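Local coordinates for protein 2-dehydropantoate 2-reductase (Geobacter metallireducens, PDB 3HN2) that probably catalyses the NADPH-dependent reduction of ketopantoate to pantoic acid, the second step of the route from 3-methyl-2-oxobutanoate to (R)-pantoate, at residues K59-A63 and P64-G68; N82-Y85 and E86-R90; L208-D211 and V212-K215. All blocks are in the same frame, centred on the assembly; numbering follows the deposited sequence.

Interaction 1. Residues K59-A63 and P64-G68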
loop_
_atom_site.group_PDB
_atom_site.type_symbol
_atom_site.label_atom_id
_atom_site.label_comp_id
_atom_site.label_asym_id
_atom_site.label_seq_id
_atom_site.Cartn_x
_atom_site.Cartn_y
_atom_site.Cartn_z
ATOM N N LYS A 59 4.348 11.594 -31.784
ATOM C CA LYS A 59 4.701 12.952 -32.197
ATOM C C LYS A 59 5.821 13.503 -31.324
ATOM O O LYS A 59 5.571 14.052 -30.249
ATOM C CB LYS A 59 3.489 13.881 -32.112
ATOM C CG LYS A 59 2.699 14.030 -33.392
ATOM C CD LYS A 59 1.697 15.159 -33.250
ATOM C CE LYS A 59 0.944 15.405 -34.541
ATOM N NZ LYS A 59 0.056 16.595 -34.426
ATOM N N GLY A 60 7.054 13.350 -31.795
ATOM C CA GLY A 60 8.229 13.789 -31.052
ATOM C C GLY A 60 8.936 14.981 -31.662
ATOM O O GLY A 60 8.877 15.205 -32.872
ATOM N N TYR A 61 9.592 15.760 -30.807
ATOM C CA TYR A 61 10.318 16.957 -31.223
ATOM C C TYR A 61 11.589 17.091 -30.391
ATOM O O TYR A 61 11.727 16.446 -29.346
ATOM C CB TYR A 61 9.452 18.208 -31.040
ATOM C CG TYR A 61 8.210 18.279 -31.911
ATOM C CD1 TYR A 61 7.003 17.703 -31.497
ATOM C CD2 TYR A 61 8.232 18.952 -33.127
ATOM C CE1 TYR A 61 5.862 17.770 -32.289
ATOM C CE2 TYR A 61 7.091 19.031 -33.925
ATOM C CZ TYR A 61 5.913 18.438 -33.498
ATOM O OH TYR A 61 4.789 18.516 -34.283
ATOM N N ARG A 62 12.518 17.926 -30.849
ATOM C CA ARG A 62 13.759 18.149 -30.103
ATOM C C ARG A 62 13.928 19.595 -29.648
ATOM O O ARG A 62 14.696 19.879 -28.728
ATOM C CB ARG A 62 14.982 17.641 -30.881
ATOM C CG ARG A 62 15.149 18.189 -32.298
ATOM C CD ARG A 62 15.824 17.165 -33.218
ATOM N NE ARG A 62 16.814 16.343 -32.516
ATOM C CZ ARG A 62 17.533 15.375 -33.079
ATOM N NH1 ARG A 62 18.402 14.686 -32.347
ATOM N NH2 ARG A 62 17.389 15.093 -34.368
ATOM N N ALA A 63 13.196 20.499 -30.288
ATOM C CA ALA A 63 13.158 21.895 -29.876
ATOM C C ALA A 63 11.712 22.297 -29.622
ATOM O O ALA A 63 10.822 21.900 -30.380
ATOM C CB ALA A 63 13.788 22.787 -30.939
ATOM N N PRO A 64 11.465 23.061 -28.537
ATOM C CA PRO A 64 10.113 23.564 -28.241
ATOM C C PRO A 64 9.559 24.562 -29.262
ATOM O O PRO A 64 8.338 24.666 -29.404
ATOM C CB PRO A 64 10.269 24.234 -26.872
ATOM C CG PRO A 64 11.710 24.501 -26.723
ATOM C CD PRO A 64 12.435 23.449 -27.496
ATOM N N GLU A 65 10.439 25.273 -29.969
ATOM C CA GLU A 65 10.017 26.235 -31.000
ATOM C C GLU A 65 9.456 25.575 -32.261
ATOM O O GLU A 65 8.795 26.230 -33.069
ATOM C CB GLU A 65 11.138 27.227 -31.353
ATOM C CG GLU A 65 12.520 26.613 -31.582
ATOM C CD GLU A 65 13.411 26.665 -30.349
ATOM O OE1 GLU A 65 14.601 27.024 -30.491
ATOM O OE2 GLU A 65 12.927 26.355 -29.239
ATOM N N GLU A 66 9.719 24.277 -32.414
ATOM C CA GLU A 66 9.154 23.480 -33.502
ATOM C C GLU A 66 7.705 23.094 -33.201
ATOM O O GLU A 66 6.883 22.989 -34.113
ATOM C CB GLU A 66 9.994 22.222 -33.734
ATOM C CG GLU A 66 11.475 22.485 -34.016
ATOM C CD GLU A 66 12.313 21.214 -34.071
ATOM O OE1 GLU A 66 13.424 21.262 -34.643
ATOM O OE2 GLU A 66 11.871 20.166 -33.546
ATOM N N ILE A 67 7.408 22.882 -31.920
ATOM C CA ILE A 67 6.062 22.520 -31.460
ATOM C C ILE A 67 5.113 23.716 -31.532
ATOM O O ILE A 67 4.004 23.602 -32.052
ATOM C CB ILE A 67 6.079 21.972 -30.011
ATOM C CG1 ILE A 67 7.175 20.918 -29.841
ATOM C CG2 ILE A 67 4.717 21.410 -29.629
ATOM C CD1 ILE A 67 7.283 20.316 -28.447
ATOM N N GLY A 68 5.556 24.855 -31.006
ATOM C CA GLY A 68 4.759 26.077 -31.028
ATOM C C GLY A 68 3.702 26.136 -29.941
ATOM O O GLY A 68 3.699 25.296 -29.036
#
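One face of the Tyr61 ring is taken by Ile67, whose CG1 lies 3.8 Å from the ring centroid and 26° off the ring normal, a CH-pi contact offset toward the rim. The approach is closest at the root of the ring, where Ile67 CG1 stands 3.5 Å from Tyr61 CG, and Ile67 CD1 reaches back along Tyr61 CB and CD1. At the edge of the same ring, in its plane, sits the carboxylate oxygen OE2 of Glu66, 3.9 Å from Tyr61 CD2; Glu66 CB meets that ring carbon obliquely. Ring and carboxylate planes are turned 60° apart, and the two side chains run antiparallel alongside one another.

The Glu66 chain can reach so far back because CG lies anti to its own carbonyl carbon (chi1 -56°) and the chain is extended beyond it. Its carboxylate therefore ends beside the backbone of Arg62 and Ala63, with OE2 3.5 Å from Ala63 N. The methyl of Ala63 packs against this arm, with CB 3.8 Å from Glu66 CD, and Glu65 touches the same methyl with its own carboxylate carbon. A weak backbone hydrogen bond from Glu66 N to Ala63 O, 3.3 Å long, closes the turn. Gly68, with positive phi, follows the last helical residue.

Within the Rossmann-type domain, the segment thus turns from strand 60-61, at the edge of the large mixed sheet, into the short, weakly bonded helix at about 64-67. Tyr61 pairs through its backbone with Phe30 and Leu32, and both Tyr61 and Ile67 rest on His29 of the adjacent parallel strand 28-31. Pro64 faces Leu31 and Pro91, while Ile67 also meets Leu92.

Interaction 2. Residues N82-Y85 and E86-R90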
loop_
_atom_site.group_PDB
_atom_site.type_symbol
_atom_site.label_atom_id
_atom_site.label_comp_id
_atom_site.label_asym_id
_atom_site.label_seq_id
_atom_site.Cartn_x
_atom_site.Cartn_y
_atom_site.Cartn_z
ATOM N N ASN A 82 15.108 23.182 -13.361
ATOM C CA ASN A 82 14.132 24.272 -13.262
ATOM C C ASN A 82 14.639 25.638 -13.742
ATOM O O ASN A 82 13.843 26.540 -13.998
ATOM C CB ASN A 82 13.561 24.371 -11.840
ATOM C CG ASN A 82 12.381 23.425 -11.602
ATOM O OD1 ASN A 82 12.027 22.609 -12.458
ATOM N ND2 ASN A 82 11.759 23.544 -10.434
ATOM N N SER A 83 15.959 25.781 -13.867
ATOM C CA SER A 83 16.570 26.983 -14.450
ATOM C C SER A 83 16.292 27.057 -15.948
ATOM O O SER A 83 16.312 28.136 -16.540
ATOM C CB SER A 83 18.080 26.992 -14.206
ATOM O OG SER A 83 18.665 25.760 -14.596
ATOM N N ARG A 84 16.012 25.899 -16.541
ATOM C CA ARG A 84 15.721 25.783 -17.964
ATOM C C ARG A 84 14.243 25.999 -18.288
ATOM O O ARG A 84 13.818 25.734 -19.414
ATOM C CB ARG A 84 16.162 24.410 -18.477
ATOM C CG ARG A 84 17.659 24.212 -18.572
ATOM C CD ARG A 84 17.969 22.783 -18.963
ATOM N NE ARG A 84 19.092 22.710 -19.893
ATOM C CZ ARG A 84 18.972 22.556 -21.210
ATOM N NH1 ARG A 84 17.773 22.452 -21.772
ATOM N NH2 ARG A 84 20.060 22.501 -21.967
ATOM N N TYR A 85 13.471 26.471 -17.306
ATOM C CA TYR A 85 12.038 26.742 -17.475
ATOM C C TYR A 85 11.730 27.670 -18.645
ATOM O O TYR A 85 10.854 27.374 -19.460
ATOM C CB TYR A 85 11.447 27.363 -16.207
ATOM C CG TYR A 85 10.845 26.404 -15.201
ATOM C CD1 TYR A 85 10.625 26.813 -13.886
ATOM C CD2 TYR A 85 10.487 25.104 -15.555
ATOM C CE1 TYR A 85 10.070 25.958 -12.951
ATOM C CE2 TYR A 85 9.932 24.237 -14.620
ATOM C CZ TYR A 85 9.721 24.676 -13.323
ATOM O OH TYR A 85 9.173 23.834 -12.388
ATOM N N GLU A 86 12.461 28.780 -18.715
ATOM C CA GLU A 86 12.225 29.836 -19.702
ATOM C C GLU A 86 12.447 29.370 -21.139
ATOM O O GLU A 86 11.567 29.548 -21.979
ATOM C CB GLU A 86 13.067 31.080 -19.373
ATOM C CG GLU A 86 12.831 32.292 -20.278
ATOM C CD GLU A 86 13.993 32.551 -21.228
ATOM O OE1 GLU A 86 13.802 32.416 -22.455
ATOM O OE2 GLU A 86 15.100 32.883 -20.745
ATOM N N GLU A 87 13.594 28.745 -21.410
ATOM C CA GLU A 87 13.903 28.271 -22.768
ATOM C C GLU A 87 12.961 27.168 -23.267
ATOM O O GLU A 87 12.595 27.148 -24.444
ATOM C CB GLU A 87 15.376 27.843 -22.907
ATOM C CG GLU A 87 15.839 26.726 -21.971
ATOM C CD GLU A 87 16.917 25.839 -22.585
ATOM O OE1 GLU A 87 17.906 25.538 -21.881
ATOM O OE2 GLU A 87 16.780 25.438 -23.763
ATOM N N LEU A 88 12.549 26.283 -22.359
ATOM C CA LEU A 88 11.770 25.100 -22.724
ATOM C C LEU A 88 10.265 25.332 -22.863
ATOM O O LEU A 88 9.601 24.616 -23.609
ATOM C CB LEU A 88 12.022 23.962 -21.725
ATOM C CG LEU A 88 13.402 23.303 -21.675
ATOM C CD1 LEU A 88 13.509 22.456 -20.427
ATOM C CD2 LEU A 88 13.676 22.464 -22.915
ATOM N N ILE A 89 9.727 26.319 -22.150
ATOM C CA ILE A 89 8.274 26.511 -22.092
ATOM C C ILE A 89 7.764 27.751 -22.856
ATOM O O ILE A 89 6.699 27.689 -23.471
ATOM C CB ILE A 89 7.746 26.426 -20.617
ATOM C CG1 ILE A 89 8.040 25.037 -20.034
ATOM C CG2 ILE A 89 6.240 26.691 -20.523
ATOM C CD1 ILE A 89 8.037 24.974 -18.519
ATOM N N ARG A 90 8.529 28.847 -22.846
ATOM C CA ARG A 90 8.152 30.097 -23.554
ATOM C C ARG A 90 7.628 29.977 -25.003
ATOM O O ARG A 90 6.619 30.616 -25.323
ATOM C CB ARG A 90 9.245 31.187 -23.404
ATOM C CG ARG A 90 9.411 32.186 -24.561
ATOM C CD ARG A 90 8.458 33.381 -24.484
ATOM N NE ARG A 90 8.981 34.471 -23.661
ATOM C CZ ARG A 90 8.633 34.700 -22.397
ATOM N NH1 ARG A 90 9.171 35.719 -21.740
ATOM N NH2 ARG A 90 7.753 33.917 -21.783
#
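Arg84 and Glu87 form a salt bridge one turn apart, with Arg84 NH1 3.1 Å from Glu87 OE1. The oxygen stands over one face of the guanidinium, toward its rim, and no N-H points at it, so the attraction is one of charge alone. Guanidinium and carboxylate planes are 34° apart. Glu87 reaches the arginine because its CG sits between the backbone N and the carbonyl carbon (chi1 59°), which turns the chain back along the helix and brings CG within 3.4 Å of Arg84 O.

That carbonyl also accepts the first helical bond: Arg84, at the N-cap position, receives Leu88 N at 3.3 Å. The next bond, from Ile89 N to Tyr85 O, is 3.1 Å long. Leu88 lays its CD1 3.8 Å from Arg84 CB, and its CD2 lies near the guanidinium plane, at the edge. On another side of the helix the side chains of Tyr85 and Ile89 extend alongside each other with a common heading, and Ile89 CD1 meets Tyr85 CD2 obliquely at 3.8 Å.

Glu87 is exposed and Arg84 partly so, which places the charged pair at the surface, whereas Tyr85 and Ile89 are buried. The hydroxyl of Tyr85 is hydrogen-bonded to Gln103, while its ring packs on Ala111, Leu112 and Leu115 of helix 108-115. Val75 of strand 72-75 receives both Tyr85 and Ile89. Through these two residues helix 85-89 rests on the central sheet of the Rossmann-type domain, and through Tyr85 also on helix 108-115.

Interaction 3. Residues L208-D211 and V212-K215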
loop_
_atom_site.group_PDB
_atom_site.type_symbol
_atom_site.label_atom_id
_atom_site.label_comp_id
_atom_site.label_asym_id
_atom_site.label_seq_id
_atom_site.Cartn_x
_atom_site.Cartn_y
_atom_site.Cartn_z
ATOM N N LEU A 208 11.199 0.439 7.542
ATOM C CA LEU A 208 10.020 0.126 8.350
ATOM C C LEU A 208 10.149 -1.086 9.283
ATOM O O LEU A 208 9.274 -1.298 10.116
ATOM C CB LEU A 208 8.810 -0.080 7.428
ATOM C CG LEU A 208 7.850 1.084 7.135
ATOM C CD1 LEU A 208 8.267 2.406 7.787
ATOM C CD2 LEU A 208 7.656 1.253 5.637
ATOM N N ALA A 209 11.207 -1.886 9.145
ATOM C CA ALA A 209 11.299 -3.144 9.918
ATOM C C ALA A 209 11.770 -2.947 11.354
ATOM O O ALA A 209 11.238 -3.574 12.266
ATOM C CB ALA A 209 12.166 -4.179 9.207
ATOM N N ARG A 210 12.764 -2.077 11.547
ATOM C CA ARG A 210 13.283 -1.763 12.877
ATOM C C ARG A 210 12.401 -0.781 13.634
ATOM O O ARG A 210 12.040 0.276 13.110
ATOM C CB ARG A 210 14.711 -1.221 12.793
ATOM C CG ARG A 210 15.766 -2.286 12.968
ATOM C CD ARG A 210 17.168 -1.701 13.018
ATOM N NE ARG A 210 18.171 -2.761 13.075
ATOM C CZ ARG A 210 18.701 -3.364 12.013
ATOM N NH1 ARG A 210 19.602 -4.325 12.182
ATOM N NH2 ARG A 210 18.341 -3.012 10.784
ATOM N N ASP A 211 12.081 -1.153 14.873
ATOM C CA ASP A 211 11.260 -0.370 15.803
ATOM C C ASP A 211 11.677 1.093 15.965
ATOM O O ASP A 211 10.833 1.991 15.867
ATOM C CB ASP A 211 11.245 -1.053 17.175
ATOM C CG ASP A 211 12.564 -1.752 17.497
ATOM O OD1 ASP A 211 12.534 -2.971 17.788
ATOM O OD2 ASP A 211 13.628 -1.093 17.442
ATOM N N VAL A 212 12.967 1.328 16.196
ATOM C CA VAL A 212 13.477 2.687 16.419
ATOM C C VAL A 212 13.551 3.524 15.140
ATOM O O VAL A 212 13.524 4.758 15.192
ATOM C CB VAL A 212 14.839 2.716 17.165
ATOM C CG1 VAL A 212 14.625 2.596 18.670
ATOM C CG2 VAL A 212 15.783 1.643 16.644
ATOM N N SER A 213 13.638 2.838 14.001
ATOM C CA SER A 213 13.605 3.482 12.691
ATOM C C SER A 213 12.200 3.942 12.318
ATOM O O SER A 213 12.040 4.947 11.618
ATOM C CB SER A 213 14.147 2.541 11.625
ATOM O OG SER A 213 15.410 2.038 12.010
ATOM N N ARG A 214 11.188 3.205 12.777
ATOM C CA ARG A 214 9.795 3.638 12.635
ATOM C C ARG A 214 9.561 4.889 13.475
ATOM O O ARG A 214 8.865 5.807 13.041
ATOM C CB ARG A 214 8.821 2.540 13.066
ATOM C CG ARG A 214 8.882 1.269 12.243
ATOM C CD ARG A 214 7.861 0.241 12.738
ATOM N NE ARG A 214 6.505 0.594 12.323
ATOM C CZ ARG A 214 5.930 0.190 11.193
ATOM N NH1 ARG A 214 4.695 0.581 10.907
ATOM N NH2 ARG A 214 6.582 -0.598 10.345
ATOM N N LYS A 215 10.157 4.910 14.670
ATOM C CA LYS A 215 10.123 6.063 15.578
ATOM C C LYS A 215 10.814 7.283 14.957
ATOM O O LYS A 215 10.368 8.423 15.141
ATOM C CB LYS A 215 10.768 5.688 16.916
ATOM C CG LYS A 215 10.754 6.767 17.997
ATOM C CD LYS A 215 11.291 6.203 19.308
ATOM C CE LYS A 215 11.258 7.219 20.437
ATOM N NZ LYS A 215 12.509 8.023 20.502
#
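Arg210 O and Arg214 N are joined by the 3.1 Å hydrogen bond that opens helix 211-229. Arg210 holds the N-cap position, and the same carbonyl oxygen also takes a weak bond from Ser213 N. One residue on, Lys215 N binds Asp211 O at 3.2 Å, so the regular helical pattern is established at once. Before it, residues 208-210 curve round without helix or strand.

The side chain of Arg214 bridges this curve. Its NH2 gives a hydrogen bond to Leu208 O, 2.8 Å long with an N-H...O angle of 154°, and the oxygen lies at the edge of the guanidinium, in its plane. A bend at chi3 (76°) folds the chain over the carbonyl, so that CG and CD pass alongside Leu208 O before the guanidinium arrives at it. The side chain of Leu208 is set roughly perpendicular to that of Arg214, with Leu208 CB 3.7 Å from Arg214 NH2. Asp211 turns its carboxylate back toward the start of the helix, where OD2 accepts a weak bond from Val212 N at 2.8 Å. Ser213 OG rests 3.4 Å from Arg210 CB.

Leu208 and Arg214 both lean on Leu246 of helix 241-249, and Arg214 NH2 has a long, weak ion pair with Asp250. Asp172 of the second subunit packs against Arg214 as well. The arrangement is a helix N-terminus in the all-helical C-terminal domain of ketopantoate reductases: an arginine in the first turn hydrogen-bonds, through its side chain, a carbonyl of the connection from helix 204-207.

Overall arrangement
Interactions 1 and 2 are neighbours in the Rossmann-type domain, their centres 14 Å apart, and they touch directly: Pro64 CB lies 3.4 Å from Leu88 O, and Pro64 CG 3.6 Å from Glu87 O. The proline that starts one short helix thus packs on the backbone of the other. Interaction 3 belongs to the C-terminal domain, on the opposite side of the chain's centre, 48 Å from interaction 1 and 41 Å from interaction 2 between centres. In interaction 2 the side chain of Leu88 lies near, without touching, the glycine-rich Gly9-Gly14 turn, which by its Rossmann-type pattern probably binds the dinucleotide. Interaction 3 instead meets the second subunit.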